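Tubulin binding cofactor C (Leishmania major, PDB 5AJ8) probably acts as a chaperone in tubulin folding, promoting release of assembled alpha-beta heterodimers, and is represented here by its C-terminal C-CAP/cofactor C-like domain. Local coordinates at residues G18-I23 and A38-P43; C34-I39 and C53-V58; R66-T71 and I84-D89. The protein carries 1 engineered substitution. One frame throughout, in Å; residues are numbered along the deposited sequence. Where two conformers were deposited one is given.

Contact 1 (G18-I23 and A38-P43); sequences GTDLFI and AIYCLP
Ile23 reaches diagonally to Ile39 on the neighbouring strand, setting its CD1 methyl 3.8 Å from Ile39 CG2 as the two side chains cross at a slant. The same isoleucine also packs on the thiol of its own bridge partner, with Cys41 SG 3.8 Å from Ile23 CB. Leu21 continues this buried surface more loosely, and residues of strands 11-17 and 28-35 cover it from the other side of the interior. That interior is the core of a right-handed parallel beta-helix, the fold of C-CAP/cofactor C-like domains: strands 21-23 and 38-41 occupy equivalent places in successive coils and run parallel, 18° apart. Four backbone bonds join the segments, the straightest being Tyr40 N to Leu21 O at 2.9 Å.

Phe22 and Tyr40 project from the other face of this sheet, lying side by side. Matching first torsions (chi1 -61° and -63°) send both rings the same way, and similar ring rotations leave their planes near parallel but slid apart, with little overlap; Phe22 CE1 comes 3.6 Å from Tyr40 CD2. Tyr59 and Trp99 extend this aromatic surface around Tyr40. At the polar edge, Asp20 turns its carboxylate to the start of the adjacent strand, where Ala38 N donates to OD1 over 3.1 Å from above the carboxylate plane. The other oxygen, Asp20 OD2, accepts a bond from a water 2.8 Å away, and that water lies in the plane of the Tyr40 ring, 2.6 Å from Tyr40 OH. Ser164 and Arg162 also hydrogen-bond the phenol oxygen.

Contact 2 (C34-I39 and C53-V58); sequences CADCAI and CTNCRV
Cys37 and Cys56 bring their sulfurs to 3.9 Å, an apolar touch between thiols well beyond disulfide length, at the close-packed inner side of a corner in the parallel beta-helix. Cys37 places SG between its backbone N and carbonyl carbon (chi1 64°), whereas Cys56 holds its own anti to the carbonyl carbon. That torsion turns Cys56 SG toward the preceding coil, 3.5 Å from Cys34 O. Further along, Ile39 and Val58 lie side by side on the same inward face, Ile39 CD1 meeting Val58 CG2 at 4.1 Å. Cys34 and Cys53 line the other arm of the corner, near Leu21 and Leu73. The backbone is drawn in equally closely here: Ile39 N donates to Arg57 O over 2.7 Å.

The outer side of the corner is looser. Asp36 and Asn55 both have positive phi, which turns the chain at the same point in each coil, but the bond from Cys37 N to Asn55 O is weak. Asp36 N still bonds to Thr54 O, and side chains add to the backbone bonds at this turn. Asn55 ND2 donates to Asp36 OD1 at 2.7 Å, coming from above the carboxylate plane, with the amide and carboxylate planes 68° apart. The bent chain of Arg57 curls back so that NH1 reaches Asn55 OD1 at 2.8 Å, with the amide oxygen in the guanidinium plane while the donor stands above the plane of the amide. This pairing at both ends is consistent with a single orientation of the Asn55 amide. It lies between a probable negative and a probable positive charge, which would be expected to polarise it and strengthen both bonds.

Contact 3 (R66-T71 and I84-D89); sequences RLKGCT and IIEECD
Arg66 and Glu86 form a salt bridge across two neighbouring strands in the conformer of Glu86 described, one of two modelled, NH2 donating to OE1 at 2.9 Å in an almost straight bond. The carboxylate oxygen lies in the guanidinium plane and is itself met from above the carboxylate plane; the two flat groups stand 60° apart. Ile84 CG2 rests over one face of the guanidinium, offset to its rim and 4.1 Å from Arg66 NE. The extended chain of Lys68 also runs alongside Glu86, with Lys68 CD 3.8 Å from Glu86 OE1, while the ammonium remains beyond salt-bridge distance.

These groups share one face because the strands are in exact register, pairing Arg66 with Ile84 and Lys68 with Glu86. Arg66 and Glu86 both start with CG anti to the backbone N (chi1 -179° and -176°), and the bend at chi2 of Arg66 lets it lean across to its partner. Phe142, just after strand 140-141, touches both Arg66 and Ile84. Behind the sheet, Leu67 CD1 packs on Ile85 CG2 at 4.1 Å, and Leu67 continues onto Met75 and Met91 in the parallel beta-helix interior. The strands end at a corner where Gly69 and Glu87 both take positive phi. There Gly69 N bonds to Glu86 O at 3.0 Å, and Cys70 N donates to Cys88 SG over 3.5 Å. The buried sulfur thus serves as a polar acceptor as well as an apolar neighbour of Leu67, while in this conformer Lys68 would be expected to attract the Glu86 carboxylate at longer range, beside its bridge to Arg66.

Overall arrangement
From the N terminus, contact 1 closes the first loop, bringing 38-43 beside 18-23 after 14 intervening residues. Contact 2 opens before that loop is complete: its first segment shares Ala38 and Ile39 with contact 1, so the two closures overlap, neither nested within the other. Strand 38-41 is therefore sandwiched between strands 21-23 and 56-62 in one sheet. Contact 2 also spans the corner from strand 28-35, linking that sheet with the second, where contact 3 follows in series and joins strands 64-68 and 84-86. Probable backbone hydrogen bonds of Thr71 with Cys53 and Asn55 connect contacts 2 and 3, whereas the centres of contacts 1 and 3 are about 19 Å apart. Together they record successive coils of one beta-helix.

Contact 1 (G18-I23 and A38-P43)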
loop_
_atom_site.group_PDB
_atom_site.type_symbol
_atom_site.label_atom_id
_atom_site.label_comp_id
_atom_site.label_asym_id
_atom_site.label_seq_id
_atom_site.Cartn_x
_atom_site.Cartn_y
_atom_site.Cartn_z
ATOM N N GLY A 18 11.778 12.176 1.755
ATOM C CA GLY A 18 12.532 12.366 0.524
ATOM C C GLY A 18 13.333 11.186 0.002
ATOM O O GLY A 18 14.070 11.352 -0.966
ATOM N N THR A 19 13.208 10.016 0.640
ATOM C CA THR A 19 13.957 8.801 0.293
ATOM C C THR A 19 12.948 7.676 0.055
ATOM O O THR A 19 12.144 7.362 0.945
ATOM C CB THR A 19 14.889 8.325 1.442
ATOM O OG1 THR A 19 15.767 9.376 1.835
ATOM C CG2 THR A 19 15.751 7.120 1.018
ATOM N N ASP A 20 13.008 7.054 -1.122
ATOM C CA ASP A 20 12.172 5.911 -1.411
ATOM C C ASP A 20 12.401 4.771 -0.413
ATOM O O ASP A 20 13.537 4.493 -0.044
ATOM C CB ASP A 20 12.355 5.465 -2.858
ATOM C CG ASP A 20 11.780 6.490 -3.864
ATOM O OD1 ASP A 20 11.277 7.575 -3.425
ATOM O OD2 ASP A 20 11.825 6.208 -5.087
ATOM N N LEU A 21 11.316 4.167 0.075
ATOM C CA LEU A 21 11.395 3.088 1.091
ATOM C C LEU A 21 11.030 1.720 0.499
ATOM O O LEU A 21 10.140 1.628 -0.356
ATOM C CB LEU A 21 10.478 3.383 2.271
ATOM C CG LEU A 21 10.683 4.718 2.985
ATOM C CD1 LEU A 21 9.726 4.766 4.167
ATOM C CD2 LEU A 21 12.125 4.887 3.445
ATOM N N PHE A 22 11.723 0.681 0.957
ATOM C CA PHE A 22 11.513 -0.685 0.496
ATOM C C PHE A 22 11.153 -1.558 1.704
ATOM O O PHE A 22 11.990 -1.862 2.531
ATOM C CB PHE A 22 12.747 -1.190 -0.247
ATOM C CG PHE A 22 13.073 -0.369 -1.477
ATOM C CD1 PHE A 22 12.288 -0.463 -2.607
ATOM C CD2 PHE A 22 14.132 0.523 -1.486
ATOM C CE1 PHE A 22 12.559 0.291 -3.731
ATOM C CE2 PHE A 22 14.412 1.309 -2.618
ATOM C CZ PHE A 22 13.626 1.185 -3.742
ATOM N N ILE A 23 9.878 -1.902 1.820
ATOM C CA ILE A 23 9.345 -2.605 2.988
ATOM C C ILE A 23 9.232 -4.080 2.634
ATOM O O ILE A 23 8.455 -4.448 1.751
ATOM C CB ILE A 23 7.990 -1.999 3.385
ATOM C CG1 ILE A 23 8.284 -0.513 3.770
ATOM C CG2 ILE A 23 7.297 -2.806 4.494
ATOM C CD1 ILE A 23 7.197 0.229 4.504
ATOM N N ALA A 38 8.341 7.599 -2.410
ATOM C CA ALA A 38 7.634 6.443 -2.884
ATOM C C ALA A 38 7.921 5.326 -1.912
ATOM O O ALA A 38 9.067 5.151 -1.470
ATOM C CB ALA A 38 8.103 6.067 -4.284
ATOM N N ILE A 39 6.894 4.556 -1.588
ATOM C CA ILE A 39 7.018 3.460 -0.631
ATOM C C ILE A 39 6.586 2.168 -1.320
ATOM O O ILE A 39 5.444 2.030 -1.706
ATOM C CB ILE A 39 6.158 3.731 0.622
ATOM C CG1 ILE A 39 6.564 5.054 1.270
ATOM C CG2 ILE A 39 6.286 2.594 1.626
ATOM C CD1 ILE A 39 5.704 5.420 2.469
ATOM N N TYR A 40 7.519 1.239 -1.482
ATOM C CA TYR A 40 7.281 -0.021 -2.184
ATOM C C TYR A 40 7.271 -1.163 -1.177
ATOM O O TYR A 40 8.316 -1.452 -0.580
ATOM C CB TYR A 40 8.394 -0.232 -3.201
ATOM C CG TYR A 40 8.429 0.819 -4.270
ATOM C CD1 TYR A 40 7.525 0.790 -5.310
ATOM C CD2 TYR A 40 9.375 1.838 -4.245
ATOM C CE1 TYR A 40 7.551 1.746 -6.284
ATOM C CE2 TYR A 40 9.418 2.787 -5.228
ATOM C CZ TYR A 40 8.499 2.746 -6.236
ATOM O OH TYR A 40 8.539 3.678 -7.223
ATOM N N CYS A 41 6.101 -1.774 -0.962
ATOM C CA CYS A 41 5.956 -2.897 -0.043
ATOM C C CYS A 41 5.725 -4.237 -0.759
ATOM O O CYS A 41 4.796 -4.387 -1.559
ATOM C CB CYS A 41 4.801 -2.698 0.935
ATOM S SG CYS A 41 4.689 -1.066 1.716
ATOM N N LEU A 42 6.559 -5.215 -0.436
ATOM C CA LEU A 42 6.257 -6.589 -0.773
ATOM C C LEU A 42 4.971 -6.975 0.006
ATOM O O LEU A 42 4.627 -6.338 1.000
ATOM C CB LEU A 42 7.431 -7.503 -0.430
ATOM C CG LEU A 42 8.766 -7.205 -1.126
ATOM C CD1 LEU A 42 9.838 -8.198 -0.717
ATOM C CD2 LEU A 42 8.616 -7.176 -2.648
ATOM N N PRO A 43 4.227 -7.976 -0.483
ATOM C CA PRO A 43 2.963 -8.322 0.184
ATOM C C PRO A 43 3.123 -8.591 1.680
ATOM O O PRO A 43 4.023 -9.295 2.056
ATOM C CB PRO A 43 2.493 -9.578 -0.585
ATOM C CG PRO A 43 3.098 -9.418 -1.951
ATOM C CD PRO A 43 4.429 -8.763 -1.715
HETATM O O HOH W 1 10.295 5.586 -7.320
#

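Contact 2 (C34-I39 and C53-V58)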
loop_
_atom_site.group_PDB
_atom_site.type_symbol
_atom_site.label_atom_id
_atom_site.label_comp_id
_atom_site.label_asym_id
_atom_site.label_seq_id
_atom_site.Cartn_x
_atom_site.Cartn_y
_atom_site.Cartn_z
ATOM N N CYS A 34 6.105 9.586 7.271
ATOM C CA CYS A 34 6.891 9.656 6.036
ATOM C C CYS A 34 6.314 10.716 5.089
ATOM O O CYS A 34 5.095 10.926 5.038
ATOM C CB CYS A 34 6.929 8.293 5.357
ATOM S SG CYS A 34 7.708 7.049 6.358
ATOM N N ALA A 35 7.198 11.356 4.331
ATOM C CA ALA A 35 6.821 12.444 3.421
ATOM C C ALA A 35 7.671 12.475 2.163
ATOM O O ALA A 35 8.842 12.094 2.198
ATOM C CB ALA A 35 6.898 13.793 4.135
ATOM N N ASP A 36 7.052 12.896 1.052
ATOM C CA ASP A 36 7.763 13.199 -0.192
ATOM C C ASP A 36 8.586 11.996 -0.655
ATOM O O ASP A 36 9.791 12.094 -0.883
ATOM C CB ASP A 36 8.714 14.395 0.007
ATOM C CG ASP A 36 8.021 15.621 0.617
ATOM O OD1 ASP A 36 6.792 15.800 0.475
ATOM O OD2 ASP A 36 8.729 16.435 1.244
ATOM N N CYS A 37 7.955 10.849 -0.768
ATOM C CA CYS A 37 8.677 9.672 -1.242
ATOM C C CYS A 37 7.737 8.624 -1.813
ATOM O O CYS A 37 6.525 8.775 -1.750
ATOM C CB CYS A 37 9.538 9.073 -0.131
ATOM S SG CYS A 37 8.643 8.434 1.287
ATOM N N ALA A 38 8.341 7.599 -2.410
ATOM C CA ALA A 38 7.634 6.443 -2.884
ATOM C C ALA A 38 7.921 5.326 -1.912
ATOM O O ALA A 38 9.067 5.151 -1.470
ATOM C CB ALA A 38 8.103 6.067 -4.284
ATOM N N ILE A 39 6.894 4.556 -1.588
ATOM C CA ILE A 39 7.018 3.460 -0.631
ATOM C C ILE A 39 6.586 2.168 -1.320
ATOM O O ILE A 39 5.444 2.030 -1.706
ATOM C CB ILE A 39 6.158 3.731 0.622
ATOM C CG1 ILE A 39 6.564 5.054 1.270
ATOM C CG2 ILE A 39 6.286 2.594 1.626
ATOM C CD1 ILE A 39 5.704 5.420 2.469
ATOM N N CYS A 53 1.375 10.505 7.280
ATOM C CA CYS A 53 2.152 10.540 6.062
ATOM C C CYS A 53 1.548 11.561 5.123
ATOM O O CYS A 53 0.327 11.695 5.063
ATOM C CB CYS A 53 2.177 9.164 5.389
ATOM S SG CYS A 53 3.060 7.903 6.319
ATOM N N THR A 54 2.400 12.267 4.390
ATOM C CA THR A 54 1.959 13.256 3.414
ATOM C C THR A 54 2.785 13.176 2.133
ATOM O O THR A 54 4.002 12.961 2.168
ATOM C CB THR A 54 2.107 14.699 3.927
ATOM O OG1 THR A 54 3.445 14.913 4.398
ATOM C CG2 THR A 54 1.109 14.979 5.049
ATOM N N ASN A 55 2.111 13.368 1.004
ATOM C CA ASN A 55 2.769 13.466 -0.308
ATOM C C ASN A 55 3.627 12.245 -0.598
ATOM O O ASN A 55 4.805 12.362 -0.893
ATOM C CB ASN A 55 3.601 14.745 -0.377
ATOM C CG ASN A 55 4.156 15.017 -1.760
ATOM O OD1 ASN A 55 3.574 14.624 -2.779
ATOM N ND2 ASN A 55 5.279 15.717 -1.805
ATOM N N CYS A 56 3.030 11.061 -0.449
ATOM C CA CYS A 56 3.732 9.814 -0.719
ATOM C C CYS A 56 2.961 9.028 -1.751
ATOM O O CYS A 56 1.749 9.158 -1.847
ATOM C CB CYS A 56 3.879 8.954 0.548
ATOM S SG CYS A 56 4.941 9.631 1.823
ATOM N N ARG A 57 3.690 8.216 -2.522
ATOM C CA ARG A 57 3.106 7.212 -3.408
ATOM C C ARG A 57 3.425 5.858 -2.782
ATOM O O ARG A 57 4.595 5.549 -2.579
ATOM C CB ARG A 57 3.747 7.305 -4.809
ATOM C CG ARG A 57 3.107 8.229 -5.807
ATOM C CD ARG A 57 3.123 9.670 -5.359
ATOM N NE ARG A 57 4.426 10.148 -4.898
ATOM C CZ ARG A 57 4.575 11.248 -4.158
ATOM N NH1 ARG A 57 3.503 11.986 -3.815
ATOM N NH2 ARG A 57 5.803 11.606 -3.757
ATOM N N VAL A 58 2.400 5.062 -2.478
ATOM C CA VAL A 58 2.549 3.817 -1.714
ATOM C C VAL A 58 1.993 2.619 -2.482
ATOM O O VAL A 58 0.888 2.696 -3.017
ATOM C CB VAL A 58 1.819 3.942 -0.386
ATOM C CG1 VAL A 58 2.054 2.741 0.516
ATOM C CG2 VAL A 58 2.269 5.217 0.318
#

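Contact 3 (R66-T71 and I84-D89)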
loop_
_atom_site.group_PDB
_atom_site.type_symbol
_atom_site.label_atom_id
_atom_site.label_comp_id
_atom_site.label_asym_id
_atom_site.label_seq_id
_atom_site.Cartn_x
_atom_site.Cartn_y
_atom_site.Cartn_z
ATOM N N ARG A 66 -5.153 0.378 7.041
ATOM C CA ARG A 66 -5.722 1.527 7.739
ATOM C C ARG A 66 -4.806 2.745 7.663
ATOM O O ARG A 66 -3.604 2.655 7.886
ATOM C CB ARG A 66 -6.050 1.183 9.189
ATOM C CG ARG A 66 -6.673 2.356 9.945
ATOM C CD ARG A 66 -7.653 1.904 11.014
ATOM N NE ARG A 66 -8.312 3.020 11.711
ATOM C CZ ARG A 66 -9.361 2.874 12.522
ATOM N NH1 ARG A 66 -9.911 1.673 12.726
ATOM N NH2 ARG A 66 -9.865 3.917 13.148
ATOM N N LEU A 67 -5.391 3.885 7.363
ATOM C CA LEU A 67 -4.642 5.141 7.290
ATOM C C LEU A 67 -5.251 6.203 8.218
ATOM O O LEU A 67 -6.466 6.377 8.266
ATOM C CB LEU A 67 -4.582 5.660 5.861
ATOM C CG LEU A 67 -3.815 4.772 4.874
ATOM C CD1 LEU A 67 -4.788 4.022 3.994
ATOM C CD2 LEU A 67 -2.902 5.609 4.008
ATOM N N LYS A 68 -4.392 6.910 8.942
ATOM C CA LYS A 68 -4.840 7.931 9.881
ATOM C C LYS A 68 -3.982 9.184 9.730
ATOM O O LYS A 68 -2.770 9.109 9.745
ATOM C CB LYS A 68 -4.766 7.439 11.323
ATOM C CG LYS A 68 -5.188 8.494 12.327
ATOM C CD LYS A 68 -5.373 7.937 13.725
ATOM C CE LYS A 68 -5.918 9.016 14.648
ATOM N NZ LYS A 68 -5.977 8.523 16.050
ATOM N N GLY A 69 -4.628 10.330 9.608
ATOM C CA GLY A 69 -3.926 11.609 9.578
ATOM C C GLY A 69 -3.030 11.781 8.372
ATOM O O GLY A 69 -2.006 12.446 8.474
ATOM N N CYS A 70 -3.420 11.213 7.234
ATOM C CA CYS A 70 -2.628 11.299 6.001
ATOM C C CYS A 70 -3.250 12.274 4.966
ATOM O O CYS A 70 -4.449 12.389 4.877
ATOM C CB CYS A 70 -2.485 9.906 5.379
ATOM S SG CYS A 70 -1.600 8.687 6.411
ATOM N N THR A 71 -2.406 12.944 4.191
ATOM C CA THR A 71 -2.857 13.881 3.169
ATOM C C THR A 71 -2.056 13.686 1.878
ATOM O O THR A 71 -0.848 13.465 1.933
ATOM C CB THR A 71 -2.778 15.324 3.704
ATOM O OG1 THR A 71 -2.950 16.271 2.638
ATOM C CG2 THR A 71 -1.459 15.561 4.380
ATOM N N ILE A 84 -9.594 1.356 5.351
ATOM C CA ILE A 84 -10.243 2.318 6.248
ATOM C C ILE A 84 -9.379 3.578 6.309
ATOM O O ILE A 84 -8.168 3.487 6.527
ATOM C CB ILE A 84 -10.416 1.742 7.680
ATOM C CG1 ILE A 84 -11.336 0.512 7.662
ATOM C CG2 ILE A 84 -11.004 2.785 8.612
ATOM C CD1 ILE A 84 -11.476 -0.214 8.989
ATOM N N ILE A 85 -9.993 4.745 6.160
ATOM C CA ILE A 85 -9.285 5.995 6.424
ATOM C C ILE A 85 -9.944 6.783 7.543
ATOM O O ILE A 85 -11.124 6.594 7.849
ATOM C CB ILE A 85 -9.144 6.873 5.170
ATOM C CG1 ILE A 85 -10.498 7.280 4.593
ATOM C CG2 ILE A 85 -8.335 6.146 4.118
ATOM C CD1 ILE A 85 -10.391 8.301 3.473
ATOM N N GLU A 86 -9.149 7.647 8.161
ATOM C CA GLU A 86 -9.566 8.442 9.299
ATOM C C GLU A 86 -8.740 9.724 9.360
ATOM O O GLU A 86 -7.512 9.663 9.423
ATOM C CB GLU A 86 -9.359 7.663 10.594
ATOM C CG GLU A 86 -9.872 8.387 11.819
ATOM C CD GLU A 86 -9.552 7.694 13.133
ATOM O OE1 GLU A 86 -8.896 6.618 13.129
ATOM O OE2 GLU A 86 -9.978 8.240 14.183
ATOM N N GLU A 87 -9.407 10.879 9.348
ATOM C CA GLU A 87 -8.706 12.167 9.299
ATOM C C GLU A 87 -7.695 12.210 8.125
ATOM O O GLU A 87 -6.541 12.601 8.300
ATOM C CB GLU A 87 -8.039 12.453 10.653
ATOM C CG GLU A 87 -9.052 12.871 11.725
ATOM C CD GLU A 87 -8.581 12.658 13.164
ATOM O OE1 GLU A 87 -7.386 12.392 13.412
ATOM O OE2 GLU A 87 -9.433 12.734 14.074
ATOM N N CYS A 88 -8.143 11.760 6.946
ATOM C CA CYS A 88 -7.335 11.772 5.728
ATOM C C CYS A 88 -8.002 12.652 4.693
ATOM O O CYS A 88 -9.209 12.881 4.739
ATOM C CB CYS A 88 -7.139 10.366 5.171
ATOM S SG CYS A 88 -6.180 9.256 6.211
ATOM N N ASP A 89 -7.220 13.144 3.747
ATOM C CA ASP A 89 -7.779 13.971 2.668
ATOM C C ASP A 89 -6.859 13.905 1.475
ATOM O O ASP A 89 -5.679 13.680 1.640
ATOM C CB ASP A 89 -7.948 15.434 3.122
ATOM C CG ASP A 89 -8.802 16.280 2.139
ATOM O OD1 ASP A 89 -9.911 15.874 1.713
ATOM O OD2 ASP A 89 -8.354 17.392 1.801
#